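Local coordinates for protein glucokinase (Streptomyces griseus, PDB 3VGL) that probably phosphorylates D-glucose to glucose 6-phosphate at the expense of ATP, as a zinc-containing glucokinase of the ROK family, at residues A[153-165]-A[169-181]. Sequence-based numbering, arbitrary orientation.
Sequences AEFGHIRVVPDGL and CGSQGCWEQYASG. With ZN (zinc ion), chain B; BGC (beta-D-glucopyranose), chain D; ANP (phosphoaminophosphonic acid-adenylate ester), chain E.
Cys-169 meets His-157 through a shared zinc ion, bound by Cys-169 SG at 2.3 Å and by His-157 ND1 at 2.1 Å. Gly-173 is gripped at both ends of its backbone: its N donates to Leu-165 O, while its O accepts from Val-160 N (2.8 Å) and, in the carbonyl plane, from Val-161 N. Cys-174, in a single beta bridge with Arg-159, supplies another zinc thiolate; with Cys-167 this completes the ROK-family zinc site of three cysteines and one histidine. Because ND1 is spent on the metal, His-157 NE2 points its N-H at glucose O2 (2.9 Å), an arrangement consistent with zinc acting as a second-shell anchor for the sugar. Trp-175 N donates to Ile-158 O, and Trp-175 CG, anti to its own N (chi1 -169°), sets the indole edge against Phe-155 O. Glu-176 N is tied to Gly-156 O, and Glu-176 OE1 accepts from glucose O1 at 2.6 Å. Tyr-178 lies between Val-161 CG2 and Leu-165 CD1, methyls over opposite ring faces at 4.0 and 3.9 Å from the centroid. Its OH accepts a nearly straight bond (168°) from Leu-165 N and also bonds Asp-163 O of the second subunit; a phenylalanine here would probably leave both without this partner.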
loop_
_atom_site.group_PDB
_atom_site.type_symbol
_atom_site.label_atom_id
_atom_site.label_comp_id
_atom_site.label_asym_id
_atom_site.label_seq_id
_atom_site.Cartn_x
_atom_site.Cartn_y
_atom_site.Cartn_z
ATOM N N ALA A 153 -20.815 -11.438 -4.300
ATOM C CA ALA A 153 -20.369 -11.817 -2.954
ATOM C C ALA A 153 -19.052 -12.595 -2.972
ATOM O O ALA A 153 -18.775 -13.404 -2.081
ATOM C CB ALA A 153 -21.463 -12.591 -2.201
ATOM N N GLU A 154 -18.212 -12.297 -3.950
ATOM C CA GLU A 154 -16.850 -12.821 -3.956
ATOM C C GLU A 154 -15.926 -11.851 -3.214
ATOM O O GLU A 154 -14.945 -11.319 -3.766
ATOM C CB GLU A 154 -16.409 -13.099 -5.390
ATOM C CG GLU A 154 -16.971 -14.448 -5.886
ATOM C CD GLU A 154 -16.467 -15.590 -5.032
ATOM O OE1 GLU A 154 -15.253 -15.553 -4.695
ATOM O OE2 GLU A 154 -17.290 -16.491 -4.719
ATOM N N PHE A 155 -16.256 -11.639 -1.940
ATOM C CA PHE A 155 -15.570 -10.622 -1.146
ATOM C C PHE A 155 -14.078 -10.928 -0.956
ATOM O O PHE A 155 -13.253 -10.018 -0.738
ATOM C CB PHE A 155 -16.157 -10.555 0.272
ATOM C CG PHE A 155 -17.633 -10.241 0.342
ATOM C CD1 PHE A 155 -18.307 -9.585 -0.691
ATOM C CD2 PHE A 155 -18.322 -10.549 1.510
ATOM C CE1 PHE A 155 -19.687 -9.285 -0.565
ATOM C CE2 PHE A 155 -19.673 -10.267 1.646
ATOM C CZ PHE A 155 -20.365 -9.642 0.613
ATOM N N GLY A 156 -13.729 -12.211 -1.049
ATOM C CA GLY A 156 -12.340 -12.628 -0.834
ATOM C C GLY A 156 -11.368 -12.047 -1.827
ATOM O O GLY A 156 -10.176 -12.006 -1.575
ATOM N N HIS A 157 -11.893 -11.576 -2.971
ATOM C CA HIS A 157 -11.024 -11.071 -4.036
ATOM C C HIS A 157 -11.164 -9.584 -4.293
ATOM O O HIS A 157 -10.694 -9.063 -5.300
ATOM C CB HIS A 157 -11.191 -11.939 -5.305
ATOM C CG HIS A 157 -11.084 -13.382 -4.984
ATOM N ND1 HIS A 157 -9.878 -13.975 -4.665
ATOM C CD2 HIS A 157 -12.052 -14.312 -4.760
ATOM C CE1 HIS A 157 -10.105 -15.232 -4.311
ATOM N NE2 HIS A 157 -11.410 -15.460 -4.356
ATOM N N ILE A 158 -11.749 -8.886 -3.324
ATOM C CA ILE A 158 -11.664 -7.416 -3.303
ATOM C C ILE A 158 -10.212 -7.069 -2.983
ATOM O O ILE A 158 -9.591 -7.693 -2.127
ATOM C CB ILE A 158 -12.562 -6.842 -2.170
ATOM C CG1 ILE A 158 -14.038 -7.102 -2.510
ATOM C CG2 ILE A 158 -12.296 -5.338 -1.947
ATOM C CD1 ILE A 158 -14.902 -6.998 -1.238
ATOM N N ARG A 159 -9.653 -6.088 -3.667
ATOM C CA ARG A 159 -8.229 -5.756 -3.485
ATOM C C ARG A 159 -8.086 -4.820 -2.303
ATOM O O ARG A 159 -8.585 -3.675 -2.327
ATOM C CB ARG A 159 -7.691 -5.072 -4.734
ATOM C CG ARG A 159 -6.212 -4.779 -4.612
ATOM C CD ARG A 159 -5.661 -4.028 -5.813
ATOM N NE ARG A 159 -6.138 -2.643 -5.862
ATOM C CZ ARG A 159 -5.697 -1.745 -6.731
ATOM N NH1 ARG A 159 -6.210 -0.514 -6.739
ATOM N NH2 ARG A 159 -4.719 -2.072 -7.575
ATOM N N VAL A 160 -7.443 -5.310 -1.267
ATOM C CA VAL A 160 -7.218 -4.500 -0.072
ATOM C C VAL A 160 -5.815 -3.905 -0.027
ATOM O O VAL A 160 -5.640 -2.854 0.605
ATOM C CB VAL A 160 -7.563 -5.240 1.250
ATOM C CG1 VAL A 160 -9.047 -5.626 1.251
ATOM C CG2 VAL A 160 -6.684 -6.454 1.494
ATOM N N VAL A 161 -4.830 -4.540 -0.682
ATOM C CA VAL A 161 -3.465 -3.984 -0.726
ATOM C C VAL A 161 -3.062 -3.906 -2.186
ATOM O O VAL A 161 -2.856 -4.942 -2.815
ATOM C CB VAL A 161 -2.429 -4.849 0.036
ATOM C CG1 VAL A 161 -1.013 -4.294 -0.172
ATOM C CG2 VAL A 161 -2.771 -4.876 1.523
ATOM N N PRO A 162 -2.987 -2.697 -2.758
ATOM C CA PRO A 162 -2.537 -2.639 -4.154
ATOM C C PRO A 162 -1.154 -3.298 -4.297
ATOM O O PRO A 162 -0.259 -3.048 -3.480
ATOM C CB PRO A 162 -2.436 -1.136 -4.429
ATOM C CG PRO A 162 -3.478 -0.535 -3.481
ATOM C CD PRO A 162 -3.300 -1.357 -2.205
ATOM N N ASP A 163 -1.005 -4.119 -5.336
ATOM C CA ASP A 163 0.266 -4.812 -5.575
ATOM C C ASP A 163 0.668 -5.694 -4.394
ATOM O O ASP A 163 1.853 -5.950 -4.210
ATOM C CB ASP A 163 1.384 -3.826 -5.990
ATOM C CG ASP A 163 0.984 -2.994 -7.188
ATOM O OD1 ASP A 163 0.880 -3.573 -8.291
ATOM O OD2 ASP A 163 0.764 -1.766 -7.008
ATOM N N GLY A 164 -0.324 -6.187 -3.645
ATOM C CA GLY A 164 -0.078 -7.038 -2.458
ATOM C C GLY A 164 0.134 -8.517 -2.740
ATOM O O GLY A 164 0.578 -8.915 -3.804
ATOM N N LEU A 165 -0.189 -9.334 -1.746
ATOM C CA LEU A 165 0.113 -10.770 -1.798
ATOM C C LEU A 165 -0.525 -11.482 -2.991
ATOM O O LEU A 165 -1.672 -11.219 -3.318
ATOM C CB LEU A 165 -0.446 -11.410 -0.523
ATOM C CG LEU A 165 0.383 -11.148 0.733
ATOM C CD1 LEU A 165 -0.453 -11.547 1.969
ATOM C CD2 LEU A 165 1.737 -11.922 0.685
ATOM N N CYS A 169 -6.561 -16.756 -7.068
ATOM C CA CYS A 169 -7.357 -16.283 -8.202
ATOM C C CYS A 169 -6.516 -15.731 -9.345
ATOM O O CYS A 169 -7.043 -15.478 -10.436
ATOM C CB CYS A 169 -8.384 -15.247 -7.749
ATOM S SG CYS A 169 -7.617 -13.643 -7.351
ATOM N N GLY A 170 -5.228 -15.542 -9.092
ATOM C CA GLY A 170 -4.313 -15.000 -10.092
ATOM C C GLY A 170 -4.017 -13.519 -9.960
ATOM O O GLY A 170 -3.144 -12.975 -10.676
ATOM N N SER A 171 -4.728 -12.864 -9.043
ATOM C CA SER A 171 -4.506 -11.422 -8.786
ATOM C C SER A 171 -3.683 -11.203 -7.533
ATOM O O SER A 171 -3.276 -12.171 -6.874
ATOM C CB SER A 171 -5.860 -10.741 -8.602
ATOM O OG SER A 171 -6.523 -10.697 -9.878
ATOM N N GLN A 172 -3.438 -9.938 -7.200
ATOM C CA GLN A 172 -2.648 -9.588 -6.013
ATOM C C GLN A 172 -3.450 -8.739 -5.054
ATOM O O GLN A 172 -4.238 -7.878 -5.465
ATOM C CB GLN A 172 -1.435 -8.746 -6.436
ATOM C CG GLN A 172 -0.291 -9.559 -7.001
ATOM C CD GLN A 172 0.841 -8.676 -7.459
ATOM O OE1 GLN A 172 1.553 -8.052 -6.635
ATOM N NE2 GLN A 172 1.021 -8.588 -8.769
ATOM N N GLY A 173 -3.180 -8.936 -3.772
ATOM C CA GLY A 173 -3.702 -8.033 -2.731
ATOM C C GLY A 173 -5.111 -8.316 -2.262
ATOM O O GLY A 173 -5.699 -7.512 -1.533
ATOM N N CYS A 174 -5.658 -9.439 -2.692
ATOM C CA CYS A 174 -7.016 -9.848 -2.302
ATOM C C CYS A 174 -7.222 -9.964 -0.797
ATOM O O CYS A 174 -6.349 -10.451 -0.033
ATOM C CB CYS A 174 -7.293 -11.195 -2.930
ATOM S SG CYS A 174 -7.277 -11.192 -4.711
ATOM N N TRP A 175 -8.407 -9.529 -0.357
ATOM C CA TRP A 175 -8.759 -9.608 1.054
ATOM C C TRP A 175 -8.474 -10.991 1.674
ATOM O O TRP A 175 -7.972 -11.086 2.788
ATOM C CB TRP A 175 -10.234 -9.196 1.237
ATOM C CG TRP A 175 -10.658 -8.970 2.670
ATOM C CD1 TRP A 175 -9.855 -8.684 3.759
ATOM C CD2 TRP A 175 -12.000 -8.901 3.126
ATOM N NE1 TRP A 175 -10.640 -8.506 4.880
ATOM C CE2 TRP A 175 -11.959 -8.617 4.510
ATOM C CE3 TRP A 175 -13.241 -9.064 2.493
ATOM C CZ2 TRP A 175 -13.125 -8.510 5.291
ATOM C CZ3 TRP A 175 -14.405 -8.936 3.262
ATOM C CH2 TRP A 175 -14.329 -8.674 4.651
ATOM N N GLU A 176 -8.760 -12.056 0.944
ATOM C CA GLU A 176 -8.595 -13.375 1.537
ATOM C C GLU A 176 -7.152 -13.722 1.880
ATOM O O GLU A 176 -6.912 -14.563 2.752
ATOM C CB GLU A 176 -9.266 -14.453 0.694
ATOM C CG GLU A 176 -8.453 -15.100 -0.344
ATOM C CD GLU A 176 -9.128 -16.398 -0.873
ATOM O OE1 GLU A 176 -10.361 -16.489 -0.831
ATOM O OE2 GLU A 176 -8.397 -17.307 -1.332
ATOM N N GLN A 177 -6.176 -13.067 1.242
ATOM C CA GLN A 177 -4.770 -13.304 1.615
ATOM C C GLN A 177 -4.408 -12.696 2.964
ATOM O O GLN A 177 -3.388 -13.068 3.535
ATOM C CB GLN A 177 -3.816 -12.786 0.523
ATOM C CG GLN A 177 -4.001 -13.517 -0.805
ATOM C CD GLN A 177 -3.835 -15.005 -0.635
ATOM O OE1 GLN A 177 -2.902 -15.475 0.068
ATOM N NE2 GLN A 177 -4.740 -15.762 -1.236
ATOM N N TYR A 178 -5.281 -11.796 3.462
ATOM C CA TYR A 178 -5.056 -11.079 4.736
ATOM C C TYR A 178 -6.021 -11.506 5.823
ATOM O O TYR A 178 -5.708 -11.387 7.010
ATOM C CB TYR A 178 -5.144 -9.557 4.522
ATOM C CG TYR A 178 -4.125 -9.092 3.503
ATOM C CD1 TYR A 178 -2.818 -8.818 3.886
ATOM C CD2 TYR A 178 -4.451 -9.054 2.143
ATOM C CE1 TYR A 178 -1.854 -8.431 2.945
ATOM C CE2 TYR A 178 -3.500 -8.664 1.193
ATOM C CZ TYR A 178 -2.213 -8.374 1.614
ATOM O OH TYR A 178 -1.214 -8.002 0.716
ATOM N N ALA A 179 -7.187 -11.996 5.419
ATOM C CA ALA A 179 -8.179 -12.460 6.402
ATOM C C ALA A 179 -8.746 -13.798 5.932
ATOM O O ALA A 179 -9.536 -13.858 4.964
ATOM C CB ALA A 179 -9.302 -11.432 6.555
ATOM N N SER A 180 -8.326 -14.856 6.607
ATOM C CA SER A 180 -8.785 -16.212 6.332
ATOM C C SER A 180 -8.132 -17.071 7.399
ATOM O O SER A 180 -7.270 -16.582 8.166
ATOM C CB SER A 180 -8.347 -16.673 4.933
ATOM O OG SER A 180 -6.956 -17.003 4.924
ATOM N N GLY A 181 -8.545 -18.336 7.472
ATOM C CA GLY A 181 -7.849 -19.306 8.360
ATOM C C GLY A 181 -6.401 -19.498 7.917
ATOM O O GLY A 181 -5.496 -19.602 8.745
HETATM ZN ZN ZN B . -7.919 -13.347 -5.126
HETATM C C2 BGC D . -13.666 -18.472 -3.265
HETATM C C3 BGC D . -15.126 -18.320 -2.847
HETATM C C4 BGC D . -15.438 -19.138 -1.592
HETATM C C5 BGC D . -14.408 -18.781 -0.534
HETATM C C6 BGC D . -14.611 -19.576 0.760
HETATM C C1 BGC D . -12.781 -18.121 -2.074
HETATM O O1 BGC D . -11.430 -18.339 -2.369
HETATM O O2 BGC D . -13.414 -17.510 -4.307
HETATM O O3 BGC D . -15.976 -18.713 -3.880
HETATM O O4 BGC D . -16.725 -18.788 -1.115
HETATM O O5 BGC D . -13.087 -19.010 -1.000
HETATM O O6 BGC D . -14.517 -20.970 0.519
HETATM P PB ANP E . -12.740 -25.176 4.359
HETATM O O1B ANP E . -12.144 -23.855 3.864
HETATM O O2B ANP E . -12.220 -26.417 3.694
HETATM N N3B ANP E . -14.442 -25.140 4.154
HETATM P PA ANP E . -12.396 -24.362 7.145
HETATM O O1A ANP E . -12.272 -25.212 8.413
HETATM O O2A ANP E . -13.533 -23.400 6.995
HETATM O O3A ANP E . -12.332 -25.384 5.897
HETATM O "O5'" ANP E . -11.041 -23.523 6.924
HETATM C "C5'" ANP E . -9.751 -24.141 6.975
HETATM C "C4'" ANP E . -8.721 -23.114 7.394
HETATM O "O4'" ANP E . -9.135 -22.466 8.605
HETATM C "C3'" ANP E . -7.404 -23.787 7.691
HETATM O "O3'" ANP E . -6.377 -22.816 7.472
HETATM C "C2'" ANP E . -7.537 -24.072 9.164
HETATM O "O2'" ANP E . -6.277 -24.195 9.800
HETATM C "C1'" ANP E . -8.317 -22.879 9.698
HETATM N N9 ANP E . -9.248 -23.280 10.768
HETATM C C8 ANP E . -10.326 -24.080 10.670
HETATM N N7 ANP E . -10.945 -24.206 11.887
HETATM C C5 ANP E . -10.245 -23.443 12.744
HETATM C C6 ANP E . -10.304 -23.110 14.197
HETATM N N6 ANP E . -11.286 -23.614 14.989
HETATM N N1 ANP E . -9.371 -22.261 14.677
HETATM C C2 ANP E . -8.371 -21.731 13.931
HETATM N N3 ANP E . -8.252 -22.006 12.610
HETATM C C4 ANP E . -9.134 -22.831 12.011
#